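Local coordinates for protein putative ferredoxin (Hydrogenobacter thermophilus, PDB 7M1O) that binds a [4Fe-4S] cluster and, as a ferredoxin, probably carries electrons between redox partners, at residues Ala2-Val7 against Asp42-Val47; Asp10-Cys15 against Gly32-Val37. All coordinates share one frame; numbering follows the deposited sequence.

Interaction 1 of 2, residues Ala2-Val7 against Asp42-Val47; sequences ALRTMV and DGWMMV
Arg-4 lays its side chain, from CG to the guanidinium, along one face of the Trp-44 indole. Its CB touches Met-46 SD at 3.6 Å. CG then reaches the benzene half of the indole, 3.5 Å from Trp-44 CE3, with CG between the backbone N and the carbonyl carbon (chi1 65°). CD and NE pass over Trp-44 CD2, where the two rings fuse. The guanidinium stacks flat on the indole, planes 9° apart, and its CZ sits 3.7 Å from the centroid of the Trp-44 five-membered ring, a cation-pi contact. NH1 ends over Trp-44 CD1 and makes a long salt bridge to Asp-42 OD2, 3.6 Å away. NH2 has a second acid, Glu-70 of strand 67-71. Strands 3-7 and 45-47 are an antiparallel pair, two of the three strands of this ferredoxin's sheet, with 3-7 in the middle. Thr-5 and Met-45 bond to each other through both backbone N-H groups. The opposite face of the indole is taken by Met-6. Its CG makes a CH-pi contact 3.8 Å from the centroid of the six-membered ring, and its SD adds a Met-aromatic contact. Asp-42 OD1 accepts the Trp-44 N-H in an Asx turn.

Interaction 2 of 2, residues Asp10-Cys15 against Gly32-Val37; sequences DTCTSC and GIAEVV. With SF4 (iron/sulfur cluster), chain C.
Cys-12 SG binds FE1 of the cluster at 2.3 Å and also accepts a backbone N-H from Ala-34 across the contact. This bond spans 3.6 Å from Ala-34 N to Cys-12 SG and is nearly straight at 168°. Ser-14 N, two residues on in the cysteine loop, donates to the same SG over 3.3 Å. With SG anti to the backbone N (chi1 173°), the sulfur is turned toward both donors and the iron. Ile-33 CD1 reaches Cys-12 O and Ser-14 OG, and its CG2 packs on Cys-12 CB at 3.9 Å. An alanine in place of Ile-33 would probably open a gap beside Cys-12 and Ser-14, because the branches that touch them would be gone. Gly-32 meets the Ser-14 side chain at 3.1 Å between its C and Ser-14 OG, and a CB on Gly-32 would crowd that hydroxyl. Ala-34 CB faces the cluster 3.8 Å from FE4. Cys-15 SG binds FE3, and Cys-18 and Cys-62 are the other two ligands. N-H bonds to cysteine sulfur are common in iron-sulfur proteins; the two on Cys-12 probably draw off some of its negative charge and help stabilise the reduced cluster.

In the fold
The centres of the two interactions lie about 14 Å apart, on opposite sides of the chain's centre. Interaction 2 is nested in sequence within interaction 1: strand 3-7 comes first, then the cysteine loop 10-15, segment 32-37 and finally strand 45-47. Interaction 1 belongs to the three-stranded sheet, while strand 34-36 of interaction 2 pairs with strand 26-28 in a separate two-stranded sheet. The sheets meet where Met-45 and Thr-5 pack on Val-36, and Met-45 also on Val-37. Val-7 ends strand 3-7, touches Ala-34 and lines the cluster pocket. Strand 3-7 thus leads directly from the larger sheet into the loop that holds the cluster.

Interaction 1 of 2, residues Ala2-Val7 against Asp42-Val47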
ATOM      1  N   ALA A   2      -5.855  14.076   5.815  1.00 42.98           N
ATOM      2  CA  ALA A   2      -5.092  12.864   6.093  1.00 42.63           C
ATOM      3  C   ALA A   2      -5.127  11.923   4.896  1.00 38.37           C
ATOM      4  O   ALA A   2      -5.956  12.079   4.002  1.00 37.82           O
ATOM      5  CB  ALA A   2      -5.636  12.169   7.329  1.00 45.73           C
ATOM      6  N   LEU A   3      -4.224  10.947   4.892  1.00 33.71           N
ATOM      7  CA  LEU A   3      -4.109  10.001   3.788  1.00 29.62           C
ATOM      8  C   LEU A   3      -4.308   8.569   4.271  1.00 25.56           C
ATOM      9  O   LEU A   3      -3.776   8.178   5.309  1.00 24.71           O
ATOM     10  CB  LEU A   3      -2.741  10.141   3.117  1.00 28.62           C
ATOM     11  CG  LEU A   3      -2.650   9.713   1.653  1.00 28.11           C
ATOM     12  CD1 LEU A   3      -3.425  10.675   0.764  1.00 27.27           C
ATOM     13  CD2 LEU A   3      -1.195   9.626   1.211  1.00 28.60           C
ATOM     14  N   ARG A   4      -5.084   7.796   3.516  1.00 22.90           N
ATOM     15  CA  ARG A   4      -5.238   6.367   3.777  1.00 20.55           C
ATOM     16  C   ARG A   4      -4.961   5.580   2.503  1.00 18.39           C
ATOM     17  O   ARG A   4      -5.074   6.114   1.400  1.00 16.76           O
ATOM     18  CB  ARG A   4      -6.636   6.046   4.314  1.00 20.11           C
ATOM     19  CG  ARG A   4      -7.787   6.305   3.350  1.00 20.57           C
ATOM     20  CD  ARG A   4      -9.095   5.796   3.943  1.00 21.94           C
ATOM     21  NE  ARG A   4     -10.222   5.928   3.024  1.00 25.73           N
ATOM     22  CZ  ARG A   4     -11.446   5.477   3.276  1.00 29.56           C
ATOM     23  NH1 ARG A   4     -11.708   4.861   4.422  1.00 33.89           N
ATOM     24  NH2 ARG A   4     -12.411   5.639   2.383  1.00 27.46           N
ATOM     25  N   THR A   5      -4.597   4.311   2.660  1.00 18.02           N
ATOM     26  CA  THR A   5      -4.211   3.483   1.523  1.00 17.21           C
ATOM     27  C   THR A   5      -4.600   2.020   1.739  1.00 18.43           C
ATOM     28  O   THR A   5      -4.721   1.558   2.876  1.00 18.72           O
ATOM     29  CB  THR A   5      -2.687   3.583   1.257  1.00 16.19           C
ATOM     30  OG1 THR A   5      -2.340   2.825   0.091  1.00 16.70           O
ATOM     31  CG2 THR A   5      -1.888   3.077   2.454  1.00 15.46           C
ATOM     32  N   MET A   6      -4.814   1.306   0.637  1.00 20.30           N
ATOM     33  CA  MET A   6      -5.121  -0.120   0.677  1.00 23.18           C
ATOM     34  C   MET A   6      -4.499  -0.814  -0.528  1.00 23.35           C
ATOM     35  O   MET A   6      -4.111  -0.156  -1.493  1.00 22.35           O
ATOM     36  CB  MET A   6      -6.638  -0.361   0.699  1.00 27.29           C
ATOM     37  CG  MET A   6      -7.387   0.048  -0.576  1.00 34.65           C
ATOM     38  SD  MET A   6      -8.990  -0.774  -0.719  1.00 39.04           S
ATOM     39  CE  MET A   6      -9.715   0.074  -2.118  1.00 40.35           C
ATOM     40  N   VAL A   7      -4.408  -2.139  -0.465  1.00 25.29           N
ATOM     41  CA  VAL A   7      -3.931  -2.938  -1.586  1.00 28.88           C
ATOM     42  C   VAL A   7      -5.042  -3.854  -2.081  1.00 27.36           C
ATOM     43  O   VAL A   7      -5.687  -4.542  -1.293  1.00 26.49           O
ATOM     44  CB  VAL A   7      -2.699  -3.787  -1.202  1.00 34.35           C
ATOM     45  CG1 VAL A   7      -2.283  -4.699  -2.354  1.00 35.67           C
ATOM     46  CG2 VAL A   7      -1.542  -2.888  -0.798  1.00 35.67           C
ATOM     47  N   ASP A  42     -12.318  -2.222   7.212  1.00 43.16           N
ATOM     48  CA  ASP A  42     -12.542  -1.889   5.803  1.00 41.39           C
ATOM     49  C   ASP A  42     -11.290  -2.159   4.969  1.00 38.14           C
ATOM     50  O   ASP A  42     -11.319  -2.072   3.743  1.00 37.42           O
ATOM     51  CB  ASP A  42     -12.975  -0.424   5.669  1.00 43.57           C
ATOM     52  CG  ASP A  42     -12.009   0.535   6.343  1.00 46.55           C
ATOM     53  OD1 ASP A  42     -11.057   0.058   6.999  1.00 44.11           O
ATOM     54  OD2 ASP A  42     -12.208   1.763   6.225  1.00 49.76           O
ATOM     55  N   GLY A  43     -10.199  -2.494   5.652  1.00 37.04           N
ATOM     56  CA  GLY A  43      -8.954  -2.853   4.999  1.00 36.24           C
ATOM     57  C   GLY A  43      -8.025  -1.675   4.783  1.00 36.03           C
ATOM     58  O   GLY A  43      -6.879  -1.855   4.368  1.00 37.46           O
ATOM     59  N   TRP A  44      -8.512  -0.469   5.059  1.00 33.75           N
ATOM     60  CA  TRP A  44      -7.720   0.739   4.857  1.00 32.07           C
ATOM     61  C   TRP A  44      -6.710   0.937   5.981  1.00 30.96           C
ATOM     62  O   TRP A  44      -6.985   0.609   7.134  1.00 31.02           O
ATOM     63  CB  TRP A  44      -8.619   1.975   4.771  1.00 31.14           C
ATOM     64  CG  TRP A  44      -9.494   2.040   3.556  1.00 29.36           C
ATOM     65  CD1 TRP A  44     -10.783   1.608   3.453  1.00 29.61           C
ATOM     66  CD2 TRP A  44      -9.150   2.585   2.278  1.00 27.98           C
ATOM     67  NE1 TRP A  44     -11.263   1.846   2.189  1.00 29.44           N
ATOM     68  CE2 TRP A  44     -10.280   2.444   1.448  1.00 28.40           C
ATOM     69  CE3 TRP A  44      -7.997   3.175   1.753  1.00 26.00           C
ATOM     70  CZ2 TRP A  44     -10.290   2.873   0.122  1.00 26.98           C
ATOM     71  CZ3 TRP A  44      -8.008   3.599   0.437  1.00 25.48           C
ATOM     72  CH2 TRP A  44      -9.147   3.445  -0.364  1.00 26.60           C
ATOM     73  N   MET A  45      -5.547   1.480   5.632  1.00 29.12           N
ATOM     74  CA  MET A  45      -4.546   1.880   6.617  1.00 28.85           C
ATOM     75  C   MET A  45      -4.304   3.381   6.541  1.00 28.56           C
ATOM     76  O   MET A  45      -4.027   3.920   5.469  1.00 28.77           O
ATOM     77  CB  MET A  45      -3.227   1.133   6.399  1.00 28.16           C
ATOM     78  CG  MET A  45      -2.087   1.647   7.275  1.00 28.45           C
ATOM     79  SD  MET A  45      -0.548   0.734   7.082  1.00 29.00           S
ATOM     80  CE  MET A  45       0.569   1.774   8.024  1.00 29.40           C
ATOM     81  N   MET A  46      -4.406   4.051   7.684  1.00 27.79           N
ATOM     82  CA  MET A  46      -4.092   5.467   7.771  1.00 28.46           C
ATOM     83  C   MET A  46      -2.580   5.656   7.715  1.00 27.17           C
ATOM     84  O   MET A  46      -1.834   4.944   8.386  1.00 26.45           O
ATOM     85  CB  MET A  46      -4.664   6.059   9.058  1.00 30.19           C
ATOM     86  CG  MET A  46      -6.166   5.880   9.212  1.00 30.96           C
ATOM     87  SD  MET A  46      -7.118   6.630   7.876  1.00 31.89           S
ATOM     88  CE  MET A  46      -6.633   8.355   7.999  1.00 32.35           C
ATOM     89  N   VAL A  47      -2.138   6.615   6.908  1.00 26.57           N
ATOM     90  CA  VAL A  47      -0.716   6.827   6.663  1.00 25.21           C
ATOM     91  C   VAL A  47      -0.162   7.943   7.547  1.00 26.22           C
ATOM     92  O   VAL A  47      -0.763   9.014   7.637  1.00 26.56           O
ATOM     93  CB  VAL A  47      -0.457   7.185   5.186  1.00 23.70           C
ATOM     94  CG1 VAL A  47       1.038   7.276   4.907  1.00 23.77           C
ATOM     95  CG2 VAL A  47      -1.104   6.159   4.273  1.00 22.62           C
TER

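Interaction 2 of 2, residues Asp10-Cys15 against Gly32-Val37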
ATOM      1  N   ASP A  10      -6.513  -8.705  -5.624  1.00 34.02           N
ATOM      2  CA  ASP A  10      -7.010  -9.336  -6.840  1.00 33.90           C
ATOM      3  C   ASP A  10      -6.137  -9.014  -8.049  1.00 31.60           C
ATOM      4  O   ASP A  10      -6.071  -9.799  -8.996  1.00 32.12           O
ATOM      5  CB  ASP A  10      -8.450  -8.894  -7.105  1.00 37.12           C
ATOM      6  CG  ASP A  10      -9.374  -9.190  -5.939  1.00 39.83           C
ATOM      7  OD1 ASP A  10      -9.158 -10.209  -5.248  1.00 38.86           O
ATOM      8  OD2 ASP A  10     -10.315  -8.400  -5.711  1.00 42.26           O
ATOM      9  N   THR A  11      -5.462  -7.867  -8.009  1.00 29.67           N
ATOM     10  CA  THR A  11      -4.707  -7.374  -9.159  1.00 28.65           C
ATOM     11  C   THR A  11      -3.200  -7.303  -8.911  1.00 27.17           C
ATOM     12  O   THR A  11      -2.424  -7.148  -9.853  1.00 26.78           O
ATOM     13  CB  THR A  11      -5.194  -5.975  -9.575  1.00 28.41           C
ATOM     14  OG1 THR A  11      -5.032  -5.064  -8.481  1.00 28.50           O
ATOM     15  CG2 THR A  11      -6.660  -6.018  -9.984  1.00 28.92           C
ATOM     16  N   CYS A  12      -2.792  -7.407  -7.649  1.00 26.14           N
ATOM     17  CA  CYS A  12      -1.376  -7.350  -7.293  1.00 25.66           C
ATOM     18  C   CYS A  12      -0.585  -8.459  -7.979  1.00 25.30           C
ATOM     19  O   CYS A  12      -1.008  -9.614  -7.994  1.00 24.58           O
ATOM     20  CB  CYS A  12      -1.200  -7.450  -5.780  1.00 24.57           C
ATOM     21  SG  CYS A  12       0.524  -7.584  -5.242  1.00 21.58           S
ATOM     22  N   THR A  13       0.568  -8.098  -8.536  1.00 26.86           N
ATOM     23  CA  THR A  13       1.388  -9.039  -9.293  1.00 27.78           C
ATOM     24  C   THR A  13       2.658  -9.427  -8.535  1.00 25.48           C
ATOM     25  O   THR A  13       3.576 -10.013  -9.111  1.00 24.83           O
ATOM     26  CB  THR A  13       1.770  -8.452 -10.662  1.00 27.03           C
ATOM     27  OG1 THR A  13       2.467  -7.215 -10.480  1.00 27.26           O
ATOM     28  CG2 THR A  13       0.521  -8.207 -11.499  1.00 27.30           C
ATOM     29  N   SER A  14       2.697  -9.098  -7.247  1.00 24.01           N
ATOM     30  CA  SER A  14       3.788  -9.507  -6.363  1.00 22.02           C
ATOM     31  C   SER A  14       5.145  -8.990  -6.830  1.00 20.23           C
ATOM     32  O   SER A  14       6.154  -9.690  -6.727  1.00 19.71           O
ATOM     33  CB  SER A  14       3.827 -11.033  -6.252  1.00 21.93           C
ATOM     34  OG  SER A  14       2.595 -11.537  -5.767  1.00 21.84           O
ATOM     35  N   CYS A  15       5.167  -7.760  -7.332  1.00 19.21           N
ATOM     36  CA  CYS A  15       6.393  -7.174  -7.861  1.00 18.50           C
ATOM     37  C   CYS A  15       7.333  -6.697  -6.749  1.00 18.55           C
ATOM     38  O   CYS A  15       8.492  -6.371  -7.008  1.00 19.71           O
ATOM     39  CB  CYS A  15       6.055  -6.012  -8.791  1.00 18.86           C
ATOM     40  SG  CYS A  15       5.789  -4.459  -7.937  1.00 19.65           S
ATOM     41  N   GLY A  32       3.762 -13.358  -1.545  1.00 27.52           N
ATOM     42  CA  GLY A  32       4.207 -12.421  -2.561  1.00 26.20           C
ATOM     43  C   GLY A  32       3.276 -11.232  -2.717  1.00 24.92           C
ATOM     44  O   GLY A  32       3.721 -10.134  -3.047  1.00 24.24           O
ATOM     45  N   ILE A  33       1.984 -11.447  -2.484  1.00 24.07           N
ATOM     46  CA  ILE A  33       1.000 -10.371  -2.592  1.00 24.46           C
ATOM     47  C   ILE A  33       1.164  -9.395  -1.436  1.00 23.70           C
ATOM     48  O   ILE A  33       1.410  -9.798  -0.299  1.00 24.02           O
ATOM     49  CB  ILE A  33      -0.448 -10.910  -2.599  1.00 26.27           C
ATOM     50  CG1 ILE A  33      -0.663 -11.878  -3.767  1.00 28.80           C
ATOM     51  CG2 ILE A  33      -1.455  -9.761  -2.669  1.00 25.60           C
ATOM     52  CD1 ILE A  33      -0.591 -11.235  -5.142  1.00 30.25           C
ATOM     53  N   ALA A  34       1.023  -8.108  -1.735  1.00 23.88           N
ATOM     54  CA  ALA A  34       1.193  -7.068  -0.730  1.00 24.91           C
ATOM     55  C   ALA A  34      -0.096  -6.814   0.044  1.00 27.08           C
ATOM     56  O   ALA A  34      -1.193  -7.089  -0.442  1.00 25.92           O
ATOM     57  CB  ALA A  34       1.667  -5.781  -1.384  1.00 23.85           C
ATOM     58  N   GLU A  35       0.056  -6.299   1.259  1.00 28.70           N
ATOM     59  CA  GLU A  35      -1.068  -5.809   2.049  1.00 28.35           C
ATOM     60  C   GLU A  35      -0.548  -4.720   2.974  1.00 26.36           C
ATOM     61  O   GLU A  35       0.636  -4.707   3.311  1.00 25.07           O
ATOM     62  CB  GLU A  35      -1.725  -6.936   2.852  1.00 29.04           C
ATOM     63  CG  GLU A  35      -0.817  -7.587   3.890  1.00 30.49           C
ATOM     64  CD  GLU A  35      -1.520  -8.675   4.684  1.00 32.12           C
ATOM     65  OE1 GLU A  35      -0.842  -9.369   5.472  1.00 32.91           O
ATOM     66  OE2 GLU A  35      -2.748  -8.836   4.522  1.00 32.16           O
ATOM     67  N   VAL A  36      -1.416  -3.796   3.374  1.00 25.68           N
ATOM     68  CA  VAL A  36      -1.005  -2.768   4.319  1.00 25.02           C
ATOM     69  C   VAL A  36      -0.711  -3.445   5.650  1.00 26.08           C
ATOM     70  O   VAL A  36      -1.269  -4.499   5.951  1.00 25.70           O
ATOM     71  CB  VAL A  36      -2.068  -1.665   4.502  1.00 24.55           C
ATOM     72  CG1 VAL A  36      -2.313  -0.940   3.183  1.00 24.32           C
ATOM     73  CG2 VAL A  36      -3.359  -2.239   5.059  1.00 24.12           C
ATOM     74  N   VAL A  37       0.171  -2.852   6.407  1.00 27.47           N
ATOM     75  CA  VAL A  37       0.600  -3.457   7.621  1.00 28.54           C
ATOM     76  C   VAL A  37      -0.489  -3.414   8.686  1.00 30.96           C
ATOM     77  O   VAL A  37      -0.710  -4.395   9.324  1.00 31.78           O
ATOM     78  CB  VAL A  37       1.941  -2.907   8.053  1.00 28.76           C
ATOM     79  CG1 VAL A  37       2.997  -3.297   7.045  1.00 26.95           C
ATOM     80  CG2 VAL A  37       1.912  -1.408   8.218  1.00 30.15           C
TER
HETATM   81 FE1  SF4 C 101       1.626  -5.638  -5.672  1.00 19.94          FE
HETATM   82 FE2  SF4 C 101       1.581  -3.076  -6.623  1.00 19.96          FE
HETATM   83 FE3  SF4 C 101       3.907  -4.504  -6.663  1.00 20.69          FE
HETATM   84 FE4  SF4 C 101       2.878  -3.653  -4.277  1.00 19.33          FE
HETATM   85  S1  SF4 C 101       3.644  -2.348  -5.978  1.00 18.50           S
HETATM   86  S2  SF4 C 101       3.710  -5.722  -4.748  1.00 20.24           S
HETATM   87  S3  SF4 C 101       0.641  -3.833  -4.692  1.00 18.57           S
HETATM   88  S4  SF4 C 101       1.997  -4.972  -7.817  1.00 19.52           S